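Local coordinates for 1,4-dihydroxy-2-naphthoyl-CoA hydrolase (PDB 4K49), which hydrolyses 1,4-dihydroxy-2-naphthoyl-CoA to 1,4-dihydroxy-2-naphthoate and free CoA in menaquinone biosynthesis, and also cleaves many other acyl-CoA thioesters, at residues 27-30 and 36-39; 59-64 and 116-121; 63-68 and 100-105. All coordinates share one frame; numbering follows the deposited sequence. Where two conformers were deposited one is given.

From the N terminus, interaction 1 comes first and is local: it closes the hairpin of strands 27-31 and 36-41, with a short turn between them. The chain then enters helix 55-72, the central helix of the hotdog fold. Interactions 2 and 3 both start from this helix and share Glu63 and Ser64. Interaction 3 closes the shorter loop, to strand 97-104. Interaction 2 leaves the helix slightly earlier and returns later, on strand 111-119, so its loop spans that of interaction 3. Strands 36-41, 97-104 and 111-119 are neighbours in one antiparallel sheet. Together the three contacts tie the edge hairpin and the sheet to the helix that carries Glu63, the probable catalytic residue.

Interaction 1: 27-30 and 36-39; sequences RFEH and LEAT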
loop_
_atom_site.group_PDB
_atom_site.type_symbol
_atom_site.label_atom_id
_atom_site.label_comp_id
_atom_site.label_asym_id
_atom_site.label_seq_id
_atom_site.Cartn_x
_atom_site.Cartn_y
_atom_site.Cartn_z
ATOM N N ARG A 27 -5.322 7.250 -12.208
ATOM C CA ARG A 27 -5.931 7.361 -13.532
ATOM C C ARG A 27 -5.333 6.346 -14.482
ATOM O O ARG A 27 -4.133 6.377 -14.770
ATOM C CB ARG A 27 -5.700 8.761 -14.123
ATOM C CG ARG A 27 -6.301 9.900 -13.320
ATOM C CD ARG A 27 -7.797 9.719 -13.125
ATOM N NE ARG A 27 -8.547 9.830 -14.377
ATOM C CZ ARG A 27 -9.835 9.522 -14.499
ATOM N NH1 ARG A 27 -10.508 9.081 -13.446
ATOM N NH2 ARG A 27 -10.448 9.650 -15.674
ATOM N N PHE A 28 -6.171 5.457 -14.995
ATOM C CA PHE A 28 -5.701 4.556 -16.034
ATOM C C PHE A 28 -5.575 5.312 -17.341
ATOM O O PHE A 28 -6.491 6.037 -17.755
ATOM C CB PHE A 28 -6.616 3.341 -16.142
ATOM C CG PHE A 28 -6.531 2.449 -14.946
ATOM C CD1 PHE A 28 -7.241 2.759 -13.788
ATOM C CD2 PHE A 28 -5.723 1.318 -14.965
ATOM C CE1 PHE A 28 -7.149 1.951 -12.664
ATOM C CE2 PHE A 28 -5.625 0.501 -13.839
ATOM C CZ PHE A 28 -6.338 0.824 -12.690
ATOM N N GLU A 29 -4.415 5.169 -17.969
ATOM C CA GLU A 29 -4.104 5.961 -19.148
ATOM C C GLU A 29 -3.885 5.119 -20.405
ATOM O O GLU A 29 -3.981 5.637 -21.509
ATOM C CB GLU A 29 -2.916 6.897 -18.870
ATOM C CG GLU A 29 -3.259 8.012 -17.859
ATOM C CD GLU A 29 -2.101 8.943 -17.569
ATOM O OE1 GLU A 29 -1.150 8.982 -18.379
ATOM O OE2 GLU A 29 -2.142 9.634 -16.522
ATOM N N HIS A 30 -3.604 3.827 -20.252
ATOM C CA HIS A 30 -3.423 2.977 -21.432
ATOM C C HIS A 30 -3.761 1.521 -21.167
ATOM O O HIS A 30 -3.309 0.939 -20.183
ATOM C CB HIS A 30 -1.989 3.089 -21.986
ATOM C CG HIS A 30 -1.758 2.285 -23.232
ATOM N ND1 HIS A 30 -0.937 1.176 -23.265
ATOM C CD2 HIS A 30 -2.249 2.425 -24.485
ATOM C CE1 HIS A 30 -0.939 0.665 -24.484
ATOM N NE2 HIS A 30 -1.724 1.408 -25.244
ATOM N N LEU A 36 -1.145 -2.837 -18.730
ATOM C CA LEU A 36 -2.106 -1.859 -18.241
ATOM C C LEU A 36 -1.286 -0.778 -17.541
ATOM O O LEU A 36 -0.305 -1.086 -16.855
ATOM C CB LEU A 36 -3.098 -2.532 -17.287
ATOM C CG LEU A 36 -4.316 -1.736 -16.820
ATOM C CD1 LEU A 36 -5.111 -1.210 -18.012
ATOM C CD2 LEU A 36 -5.193 -2.591 -15.915
ATOM N N GLU A 37 -1.659 0.483 -17.729
ATOM C CA GLU A 37 -0.868 1.590 -17.204
ATOM C C GLU A 37 -1.757 2.628 -16.518
ATOM O O GLU A 37 -2.816 2.999 -17.041
ATOM C CB GLU A 37 -0.061 2.243 -18.341
ATOM C CG GLU A 37 0.704 3.519 -17.947
ATOM C CD GLU A 37 1.438 4.148 -19.128
ATOM O OE1 GLU A 37 2.307 3.478 -19.719
ATOM O OE2 GLU A 37 1.150 5.313 -19.465
ATOM N N ALA A 38 -1.323 3.082 -15.343
ATOM C CA ALA A 38 -2.048 4.102 -14.585
ATOM C C ALA A 38 -1.067 5.045 -13.897
ATOM O O ALA A 38 0.067 4.671 -13.570
ATOM C CB ALA A 38 -2.991 3.465 -13.569
ATOM N N THR A 39 -1.501 6.281 -13.684
ATOM C CA THR A 39 -0.681 7.249 -12.980
ATOM C C THR A 39 -1.352 7.667 -11.664
ATOM O O THR A 39 -2.539 7.411 -11.451
ATOM C CB THR A 39 -0.408 8.494 -13.851
ATOM O OG1 THR A 39 -1.653 9.095 -14.220
ATOM C CG2 THR A 39 0.349 8.105 -15.118
#
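Arg27 and Thr39 exchange two backbone bonds, with Arg27 N to Thr39 O at 2.9 Å. Beside them the side chains of Glu29 and Thr39 meet at about a right angle. Thr39 OG1 comes within 2.4 Å of Glu29 OE2, a spacing too short to be taken at face value. Arg97 also bonds Thr39 OG1. Next comes a classic beta bulge: Glu29 and His30 both face Glu37. Glu29 N bonds Glu37 O at 2.9 Å, and His30 N makes a weak second bond to that oxygen. Glu37 N returns a bond to His30 O in its carbonyl plane.

Beneath this backbone, Ala38 CB lies over one face of the Phe28 ring, 3.9 Å from its centroid, in a CH-pi contact. Leu36 approaches the same ring obliquely, with Leu36 CD2 3.7 Å from Phe28 CE2. Its CG is anti to the backbone N (chi1 -171°), which swings both methyls back toward the partner strand. An alanine here would lose both methyls and is likely to leave a gap beside the Phe28 ring.

The hairpin lies at the edge of the sheet. Leu36 and Ala38 bond strand 97-104 through their backbones. Phe28 and Leu36 pack between helix 9-14 and helix 55-72.

Interaction 2: 59-64 and 116-121; sequences VVLAES and IEIFDE. With HFQ (2,4-dihydroxyphenacyl coenzyme A), chain F.
Helix 59-64 and strand 116-119 run at 137° to each other, their axes 8.7 Å apart at closest approach, with Ala62 and Ile116 bringing their CA atoms nearest. The contact is buried, and the side chains that meet in it are apolar. The small Ala62 lets the strand come close. Its CB meets Ile116 CB at 4.0 Å, and Ile116 CG2 lies alongside Ala62 CA. The other branch of Ile116 runs up to the helix backbone, with Ile116 CD1 3.5 Å from Ala62 O. Its chi2 of 93° is far from a staggered value and turns this methyl toward the carbonyl.

One step along the same face of the strand, Ile118 points its CD1 at Leu61 CD2, 3.8 Å away. These two chains slant across each other. Ile118 CG1 is anti to the carbonyl carbon (chi1 -62°), and the chain then extends to carry CD1 to the helix. The same methyl also grazes Ala62.

The far side of this turn faces the active site. Glu63, inferred to be the nucleophile or proton acceptor, has OE2 3.3 Å from CB of the bound 2,4-dihydroxyphenacyl-CoA. Its OE1 bonds His89 of the second subunit. Ser64 OG bonds Val60 O at 2.6 Å, coming from above the carbonyl plane. His54 of the second subunit also bonds this hydroxyl.

Here the central helix of the hotdog fold rests on its antiparallel sheet. Strands 97-104 and 125-135 flank strand 111-119. Val98 touches both Leu61 and Ile118, while Cys102 packs on Ile116 and Ser129 on Ala62.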
loop_
_atom_site.group_PDB
_atom_site.type_symbol
_atom_site.label_atom_id
_atom_site.label_comp_id
_atom_site.label_asym_id
_atom_site.label_seq_id
_atom_site.Cartn_x
_atom_site.Cartn_y
_atom_site.Cartn_z
ATOM N N VAL A 59 2.335 1.074 -3.299
ATOM C CA VAL A 59 1.730 -0.246 -3.294
ATOM C C VAL A 59 0.232 -0.173 -3.610
ATOM O O VAL A 59 -0.324 -1.092 -4.213
ATOM C CB VAL A 59 2.015 -0.981 -1.974
ATOM C CG1 VAL A 59 1.367 -2.379 -1.972
ATOM C CG2 VAL A 59 3.516 -1.094 -1.768
ATOM N N VAL A 60 -0.425 0.921 -3.239
ATOM C CA VAL A 60 -1.835 1.062 -3.604
ATOM C C VAL A 60 -1.959 1.100 -5.129
ATOM O O VAL A 60 -2.813 0.421 -5.733
ATOM C CB VAL A 60 -2.476 2.319 -2.996
ATOM C CG1 VAL A 60 -3.864 2.523 -3.581
ATOM C CG2 VAL A 60 -2.586 2.184 -1.472
ATOM N N LEU A 61 -1.083 1.868 -5.753
ATOM C CA LEU A 61 -1.057 1.923 -7.217
ATOM C C LEU A 61 -0.790 0.544 -7.818
ATOM O O LEU A 61 -1.492 0.119 -8.727
ATOM C CB LEU A 61 -0.002 2.922 -7.687
ATOM C CG LEU A 61 0.130 3.093 -9.204
ATOM C CD1 LEU A 61 -1.178 3.553 -9.870
ATOM C CD2 LEU A 61 1.254 4.055 -9.485
ATOM N N ALA A 62 0.223 -0.157 -7.309
ATOM C CA ALA A 62 0.543 -1.484 -7.832
ATOM C C ALA A 62 -0.619 -2.461 -7.660
ATOM O O ALA A 62 -0.984 -3.182 -8.595
ATOM C CB ALA A 62 1.806 -2.025 -7.177
ATOM N N GLU A 63 -1.207 -2.506 -6.472
ATOM C CA GLU A 63 -2.290 -3.455 -6.273
ATOM C C GLU A 63 -3.546 -3.049 -7.058
ATOM O O GLU A 63 -4.283 -3.911 -7.519
ATOM C CB GLU A 63 -2.599 -3.684 -4.790
ATOM C CG GLU A 63 -3.616 -4.821 -4.596
ATOM C CD GLU A 63 -3.491 -5.541 -3.276
ATOM O OE1 GLU A 63 -2.478 -5.370 -2.563
ATOM O OE2 GLU A 63 -4.422 -6.295 -2.940
ATOM N N SER A 64 -3.771 -1.747 -7.241
ATOM C CA SER A 64 -4.909 -1.283 -8.043
ATOM C C SER A 64 -4.794 -1.722 -9.504
ATOM O O SER A 64 -5.758 -2.235 -10.090
ATOM C CB SER A 64 -5.032 0.249 -7.999
ATOM O OG SER A 64 -5.258 0.723 -6.679
ATOM N N ILE A 116 4.399 -5.027 -11.519
ATOM C CA ILE A 116 4.113 -3.626 -11.732
ATOM C C ILE A 116 5.375 -2.829 -11.464
ATOM O O ILE A 116 5.932 -2.892 -10.369
ATOM C CB ILE A 116 2.973 -3.121 -10.824
ATOM C CG1 ILE A 116 1.722 -3.988 -11.005
ATOM C CG2 ILE A 116 2.663 -1.648 -11.139
ATOM C CD1 ILE A 116 1.617 -5.146 -9.996
ATOM N N GLU A 117 5.840 -2.088 -12.468
ATOM C CA GLU A 117 6.946 -1.171 -12.257
ATOM C C GLU A 117 6.396 0.237 -12.266
ATOM O O GLU A 117 5.565 0.590 -13.120
ATOM C CB GLU A 117 8.008 -1.333 -13.347
ATOM C CG GLU A 117 8.735 -2.682 -13.298
ATOM C CD GLU A 117 9.777 -2.812 -14.391
ATOM O OE1 GLU A 117 9.503 -2.364 -15.532
ATOM O OE2 GLU A 117 10.866 -3.359 -14.110
ATOM N N ILE A 118 6.864 1.041 -11.318
ATOM C CA ILE A 118 6.359 2.403 -11.160
ATOM C C ILE A 118 7.499 3.385 -11.334
ATOM O O ILE A 118 8.524 3.293 -10.631
ATOM C CB ILE A 118 5.708 2.598 -9.784
ATOM C CG1 ILE A 118 4.492 1.664 -9.634
ATOM C CG2 ILE A 118 5.339 4.074 -9.563
ATOM C CD1 ILE A 118 3.906 1.661 -8.223
ATOM N N PHE A 119 7.312 4.320 -12.273
ATOM C CA PHE A 119 8.357 5.261 -12.694
ATOM C C PHE A 119 7.998 6.698 -12.351
ATOM O O PHE A 119 6.810 7.061 -12.304
ATOM C CB PHE A 119 8.558 5.183 -14.219
ATOM C CG PHE A 119 8.892 3.814 -14.715
ATOM C CD1 PHE A 119 7.884 2.942 -15.093
ATOM C CD2 PHE A 119 10.213 3.393 -14.793
ATOM C CE1 PHE A 119 8.180 1.659 -15.537
ATOM C CE2 PHE A 119 10.523 2.113 -15.243
ATOM C CZ PHE A 119 9.508 1.246 -15.615
ATOM N N ASP A 120 9.014 7.537 -12.150
ATOM C CA ASP A 120 8.755 8.965 -11.994
ATOM C C ASP A 120 8.662 9.628 -13.370
ATOM O O ASP A 120 8.716 8.946 -14.402
ATOM C CB ASP A 120 9.807 9.642 -11.087
ATOM C CG ASP A 120 11.223 9.532 -11.621
ATOM O OD1 ASP A 120 11.401 9.395 -12.851
ATOM O OD2 ASP A 120 12.180 9.614 -10.804
ATOM N N GLU A 121 8.545 10.949 -13.404
ATOM C CA GLU A 121 8.366 11.645 -14.682
ATOM C C GLU A 121 9.589 11.610 -15.597
ATOM O O GLU A 121 9.494 11.934 -16.779
ATOM C CB GLU A 121 7.878 13.073 -14.434
ATOM C CG GLU A 121 6.510 13.071 -13.788
ATOM C CD GLU A 121 5.985 14.450 -13.483
ATOM O OE1 GLU A 121 6.796 15.393 -13.344
ATOM O OE2 GLU A 121 4.746 14.579 -13.381
HETATM C CB HFQ F . -7.450 -6.483 -4.172
HETATM N N1A HFQ F . -15.606 -15.884 -1.177
HETATM O O1A HFQ F . -9.872 -20.789 4.785
HETATM P P1A HFQ F . -9.455 -19.308 4.819
HETATM C C1B HFQ F . -7.639 -4.942 -4.301
HETATM O O1B HFQ F . -7.294 -4.202 -3.324
HETATM C C1D HFQ F . -13.702 -16.943 3.242
HETATM S S1P HFQ F . -8.766 -7.225 -3.218
HETATM C C2A HFQ F . -15.706 -15.213 -0.018
HETATM O O2A HFQ F . -9.028 -18.904 6.239
HETATM P P2A HFQ F . -8.379 -19.334 2.282
HETATM C C2B HFQ F . -8.232 -4.325 -5.510
HETATM O O2B HFQ F . -9.773 -2.435 -8.870
HETATM C C2D HFQ F . -13.638 -18.111 4.025
HETATM O O2D HFQ F . -14.916 -18.732 4.215
HETATM C C2P HFQ F . -8.556 -6.722 -1.529
HETATM N N3A HFQ F . -15.104 -15.667 1.096
HETATM O O3A HFQ F . -8.269 -19.049 3.843
HETATM C C3B HFQ F . -7.885 -2.995 -5.787
HETATM O O3B HFQ F . -9.475 -6.329 -6.133
HETATM C C3D HFQ F . -13.179 -17.609 5.285
HETATM O O3D HFQ F . -14.297 -16.893 5.870
HETATM P P3D HFQ F . -14.984 -17.365 7.290
HETATM C C3P HFQ F . -7.459 -7.383 -0.755
HETATM C C4A HFQ F . -14.390 -16.817 1.062
HETATM O O4A HFQ F . -7.056 -19.655 1.761
HETATM C C4B HFQ F . -8.402 -2.378 -6.896
HETATM C C4D HFQ F . -12.195 -16.623 4.928
HETATM O O4D HFQ F . -12.501 -16.250 3.555
HETATM N N4P HFQ F . -7.461 -8.760 -0.755
HETATM C C5A HFQ F . -14.265 -17.541 -0.113
HETATM O O5A HFQ F . -9.308 -20.513 1.975
HETATM C C5B HFQ F . -9.267 -3.074 -7.747
HETATM C C5D HFQ F . -10.854 -17.217 5.004
HETATM O O5D HFQ F . -10.661 -18.418 4.363
HETATM C C5P HFQ F . -8.452 -9.494 -0.059
HETATM O O5P HFQ F . -9.371 -8.891 0.606
HETATM C C6A HFQ F . -14.908 -17.037 -1.271
HETATM N N6A HFQ F . -14.812 -17.739 -2.528
HETATM O O6A HFQ F . -8.961 -18.035 1.646
HETATM C C6B HFQ F . -9.618 -4.401 -7.476
HETATM C C6P HFQ F . -8.445 -11.004 -0.065
HETATM N N7A HFQ F . -13.485 -18.635 0.172
HETATM O O7A HFQ F . -16.163 -18.411 6.948
HETATM C C7B HFQ F . -9.108 -5.019 -6.367
HETATM C C7P HFQ F . -8.424 -11.549 1.371
HETATM C C8A HFQ F . -13.146 -18.613 1.473
HETATM O O8A HFQ F . -13.998 -18.004 8.142
HETATM N N8P HFQ F . -8.117 -12.961 1.505
HETATM N N9A HFQ F . -13.703 -17.509 2.009
HETATM O O9A HFQ F . -15.573 -16.129 7.985
HETATM C C9P HFQ F . -9.206 -13.932 1.360
HETATM O O9P HFQ F . -10.298 -13.547 1.138
HETATM C CAP HFQ F . -8.845 -15.401 1.510
HETATM O OAP HFQ F . -7.478 -15.529 1.771
HETATM C CBP HFQ F . -9.173 -16.187 0.237
HETATM C CCP HFQ F . -8.585 -17.516 0.432
HETATM C CDP HFQ F . -10.704 -16.303 0.095
HETATM C CEP HFQ F . -8.578 -15.515 -0.934
#

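Interaction 3: 63-68 and 100-105; sequences ESIGSV and GVCKPL. With HFQ (2,4-dihydroxyphenacyl coenzyme A), chain F.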
loop_
_atom_site.group_PDB
_atom_site.type_symbol
_atom_site.label_atom_id
_atom_site.label_comp_id
_atom_site.label_asym_id
_atom_site.label_seq_id
_atom_site.Cartn_x
_atom_site.Cartn_y
_atom_site.Cartn_z
ATOM N N GLU A 63 -1.207 -2.506 -6.472
ATOM C CA GLU A 63 -2.290 -3.455 -6.273
ATOM C C GLU A 63 -3.546 -3.049 -7.058
ATOM O O GLU A 63 -4.283 -3.911 -7.519
ATOM C CB GLU A 63 -2.599 -3.684 -4.790
ATOM C CG GLU A 63 -3.616 -4.821 -4.596
ATOM C CD GLU A 63 -3.491 -5.541 -3.276
ATOM O OE1 GLU A 63 -2.478 -5.370 -2.563
ATOM O OE2 GLU A 63 -4.422 -6.295 -2.940
ATOM N N SER A 64 -3.771 -1.747 -7.241
ATOM C CA SER A 64 -4.909 -1.283 -8.043
ATOM C C SER A 64 -4.794 -1.722 -9.504
ATOM O O SER A 64 -5.758 -2.235 -10.090
ATOM C CB SER A 64 -5.032 0.249 -7.999
ATOM O OG SER A 64 -5.258 0.723 -6.679
ATOM N N ILE A 65 -3.621 -1.515 -10.099
ATOM C CA ILE A 65 -3.438 -1.868 -11.505
ATOM C C ILE A 65 -3.442 -3.389 -11.669
ATOM O O ILE A 65 -4.189 -3.927 -12.492
ATOM C CB ILE A 65 -2.131 -1.296 -12.082
ATOM C CG1 ILE A 65 -2.063 0.216 -11.866
ATOM C CG2 ILE A 65 -2.021 -1.598 -13.587
ATOM C CD1 ILE A 65 -0.727 0.793 -12.327
ATOM N N GLY A 66 -2.631 -4.085 -10.874
ATOM C CA GLY A 66 -2.547 -5.537 -10.973
ATOM C C GLY A 66 -3.865 -6.264 -10.725
ATOM O O GLY A 66 -4.205 -7.224 -11.436
ATOM N N SER A 67 -4.621 -5.816 -9.726
ATOM C CA SER A 67 -5.896 -6.452 -9.403
ATOM C C SER A 67 -6.920 -6.248 -10.513
ATOM O O SER A 67 -7.674 -7.167 -10.846
ATOM C CB SER A 67 -6.471 -5.913 -8.090
ATOM O OG SER A 67 -5.647 -6.192 -6.968
ATOM N N VAL A 68 -6.997 -5.047 -11.074
ATOM C CA VAL A 68 -8.021 -4.846 -12.099
ATOM C C VAL A 68 -7.583 -5.504 -13.402
ATOM O O VAL A 68 -8.412 -6.019 -14.154
ATOM C CB VAL A 68 -8.443 -3.362 -12.271
ATOM C CG1 VAL A 68 -7.437 -2.595 -13.083
ATOM C CG2 VAL A 68 -9.813 -3.289 -12.948
ATOM N N GLY A 100 2.615 3.679 -13.196
ATOM C CA GLY A 100 2.831 2.251 -13.017
ATOM C C GLY A 100 2.490 1.491 -14.286
ATOM O O GLY A 100 1.470 1.761 -14.925
ATOM N N VAL A 101 3.360 0.554 -14.658
ATOM C CA VAL A 101 3.142 -0.295 -15.821
ATOM C C VAL A 101 3.065 -1.739 -15.367
ATOM O O VAL A 101 3.976 -2.248 -14.695
ATOM C CB VAL A 101 4.299 -0.169 -16.836
ATOM C CG1 VAL A 101 4.051 -1.088 -18.030
ATOM C CG2 VAL A 101 4.470 1.281 -17.283
ATOM N N CYS A 102 1.975 -2.397 -15.738
ATOM C CA CYS A 102 1.691 -3.726 -15.245
ATOM C C CYS A 102 1.707 -4.720 -16.381
ATOM O O CYS A 102 1.097 -4.490 -17.428
ATOM C CB CYS A 102 0.322 -3.726 -14.588
ATOM S SG CYS A 102 -0.277 -5.275 -13.954
ATOM N N LYS A 103 2.409 -5.826 -16.156
ATOM C CA LYS A 103 2.496 -6.921 -17.109
ATOM C C LYS A 103 2.251 -8.246 -16.393
ATOM O O LYS A 103 2.556 -8.383 -15.205
ATOM C CB LYS A 103 3.877 -6.936 -17.768
ATOM C CG LYS A 103 4.239 -5.649 -18.485
ATOM C CD LYS A 103 5.657 -5.706 -19.048
ATOM C CE LYS A 103 6.080 -4.359 -19.597
ATOM N NZ LYS A 103 7.492 -4.386 -20.054
ATOM N N PRO A 104 1.704 -9.238 -17.107
ATOM C CA PRO A 104 1.482 -10.526 -16.440
ATOM C C PRO A 104 2.755 -11.355 -16.339
ATOM O O PRO A 104 3.561 -11.366 -17.274
ATOM C CB PRO A 104 0.498 -11.229 -17.378
ATOM C CG PRO A 104 0.866 -10.698 -18.747
ATOM C CD PRO A 104 1.249 -9.252 -18.512
ATOM N N LEU A 105 2.932 -12.036 -15.208
ATOM C CA LEU A 105 3.970 -13.047 -15.062
ATOM C C LEU A 105 3.350 -14.443 -15.089
ATOM O O LEU A 105 3.978 -15.406 -15.529
ATOM C CB LEU A 105 4.744 -12.848 -13.752
ATOM C CG LEU A 105 5.506 -11.525 -13.584
ATOM C CD1 LEU A 105 6.151 -11.438 -12.206
ATOM C CD2 LEU A 105 6.567 -11.352 -14.667
HETATM C CB HFQ F . -7.450 -6.483 -4.172
HETATM N N1A HFQ F . -15.606 -15.884 -1.177
HETATM O O1A HFQ F . -9.872 -20.789 4.785
HETATM P P1A HFQ F . -9.455 -19.308 4.819
HETATM C C1B HFQ F . -7.639 -4.942 -4.301
HETATM O O1B HFQ F . -7.294 -4.202 -3.324
HETATM C C1D HFQ F . -13.702 -16.943 3.242
HETATM S S1P HFQ F . -8.766 -7.225 -3.218
HETATM C C2A HFQ F . -15.706 -15.213 -0.018
HETATM O O2A HFQ F . -9.028 -18.904 6.239
HETATM P P2A HFQ F . -8.379 -19.334 2.282
HETATM C C2B HFQ F . -8.232 -4.325 -5.510
HETATM O O2B HFQ F . -9.773 -2.435 -8.870
HETATM C C2D HFQ F . -13.638 -18.111 4.025
HETATM O O2D HFQ F . -14.916 -18.732 4.215
HETATM C C2P HFQ F . -8.556 -6.722 -1.529
HETATM N N3A HFQ F . -15.104 -15.667 1.096
HETATM O O3A HFQ F . -8.269 -19.049 3.843
HETATM C C3B HFQ F . -7.885 -2.995 -5.787
HETATM O O3B HFQ F . -9.475 -6.329 -6.133
HETATM C C3D HFQ F . -13.179 -17.609 5.285
HETATM O O3D HFQ F . -14.297 -16.893 5.870
HETATM P P3D HFQ F . -14.984 -17.365 7.290
HETATM C C3P HFQ F . -7.459 -7.383 -0.755
HETATM C C4A HFQ F . -14.390 -16.817 1.062
HETATM O O4A HFQ F . -7.056 -19.655 1.761
HETATM C C4B HFQ F . -8.402 -2.378 -6.896
HETATM C C4D HFQ F . -12.195 -16.623 4.928
HETATM O O4D HFQ F . -12.501 -16.250 3.555
HETATM N N4P HFQ F . -7.461 -8.760 -0.755
HETATM C C5A HFQ F . -14.265 -17.541 -0.113
HETATM O O5A HFQ F . -9.308 -20.513 1.975
HETATM C C5B HFQ F . -9.267 -3.074 -7.747
HETATM C C5D HFQ F . -10.854 -17.217 5.004
HETATM O O5D HFQ F . -10.661 -18.418 4.363
HETATM C C5P HFQ F . -8.452 -9.494 -0.059
HETATM O O5P HFQ F . -9.371 -8.891 0.606
HETATM C C6A HFQ F . -14.908 -17.037 -1.271
HETATM N N6A HFQ F . -14.812 -17.739 -2.528
HETATM O O6A HFQ F . -8.961 -18.035 1.646
HETATM C C6B HFQ F . -9.618 -4.401 -7.476
HETATM C C6P HFQ F . -8.445 -11.004 -0.065
HETATM N N7A HFQ F . -13.485 -18.635 0.172
HETATM O O7A HFQ F . -16.163 -18.411 6.948
HETATM C C7B HFQ F . -9.108 -5.019 -6.367
HETATM C C7P HFQ F . -8.424 -11.549 1.371
HETATM C C8A HFQ F . -13.146 -18.613 1.473
HETATM O O8A HFQ F . -13.998 -18.004 8.142
HETATM N N8P HFQ F . -8.117 -12.961 1.505
HETATM N N9A HFQ F . -13.703 -17.509 2.009
HETATM O O9A HFQ F . -15.573 -16.129 7.985
HETATM C C9P HFQ F . -9.206 -13.932 1.360
HETATM O O9P HFQ F . -10.298 -13.547 1.138
HETATM C CAP HFQ F . -8.845 -15.401 1.510
HETATM O OAP HFQ F . -7.478 -15.529 1.771
HETATM C CBP HFQ F . -9.173 -16.187 0.237
HETATM C CCP HFQ F . -8.585 -17.516 0.432
HETATM C CDP HFQ F . -10.704 -16.303 0.095
HETATM C CEP HFQ F . -8.578 -15.515 -0.934
#
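Ile65 and Cys102 bury the most surface here, where the central helix of the hotdog fold lies against its curved antiparallel sheet. Helix 63-68 and strand 100-104 run at 33° to each other, with their axes 8.5 Å apart. Ile65 spans two strand positions with its two branches. Its CG2 presses on Cys102 CB at 3.3 Å, tighter than usual for two carbons. Its other branch extends (chi2 175°) over Gly100, where Ile65 CD1 rests 3.5 Å from Gly100 O. Gly100 leaves room for this methyl.

Cys102 SG is anti to its own backbone N (chi1 178°). This sets the sulfur under the helix, 3.8 Å from Gly66 CA. Gly66 has no side chain, so the sulfur meets bare backbone. Trp114 and Ile116 of strand 111-119 also touch Cys102, and Leu36 and Ala38 of strand 36-41 touch Ile65.

The other side of the helix lines the ligand pocket. Ser67 CB lies 3.3 Å from C7B of the bound 2,4-dihydroxyphenacyl-CoA, against its aromatic ring. Val68 CB is near the O2B hydroxyl of that ring. Thus one helix packs on the sheet with one side and holds the acyl analogue with the other. Glu63 O takes two bonds from Ser67, on opposite faces of its carbonyl plane: one from N, and one from OG at 2.7 Å.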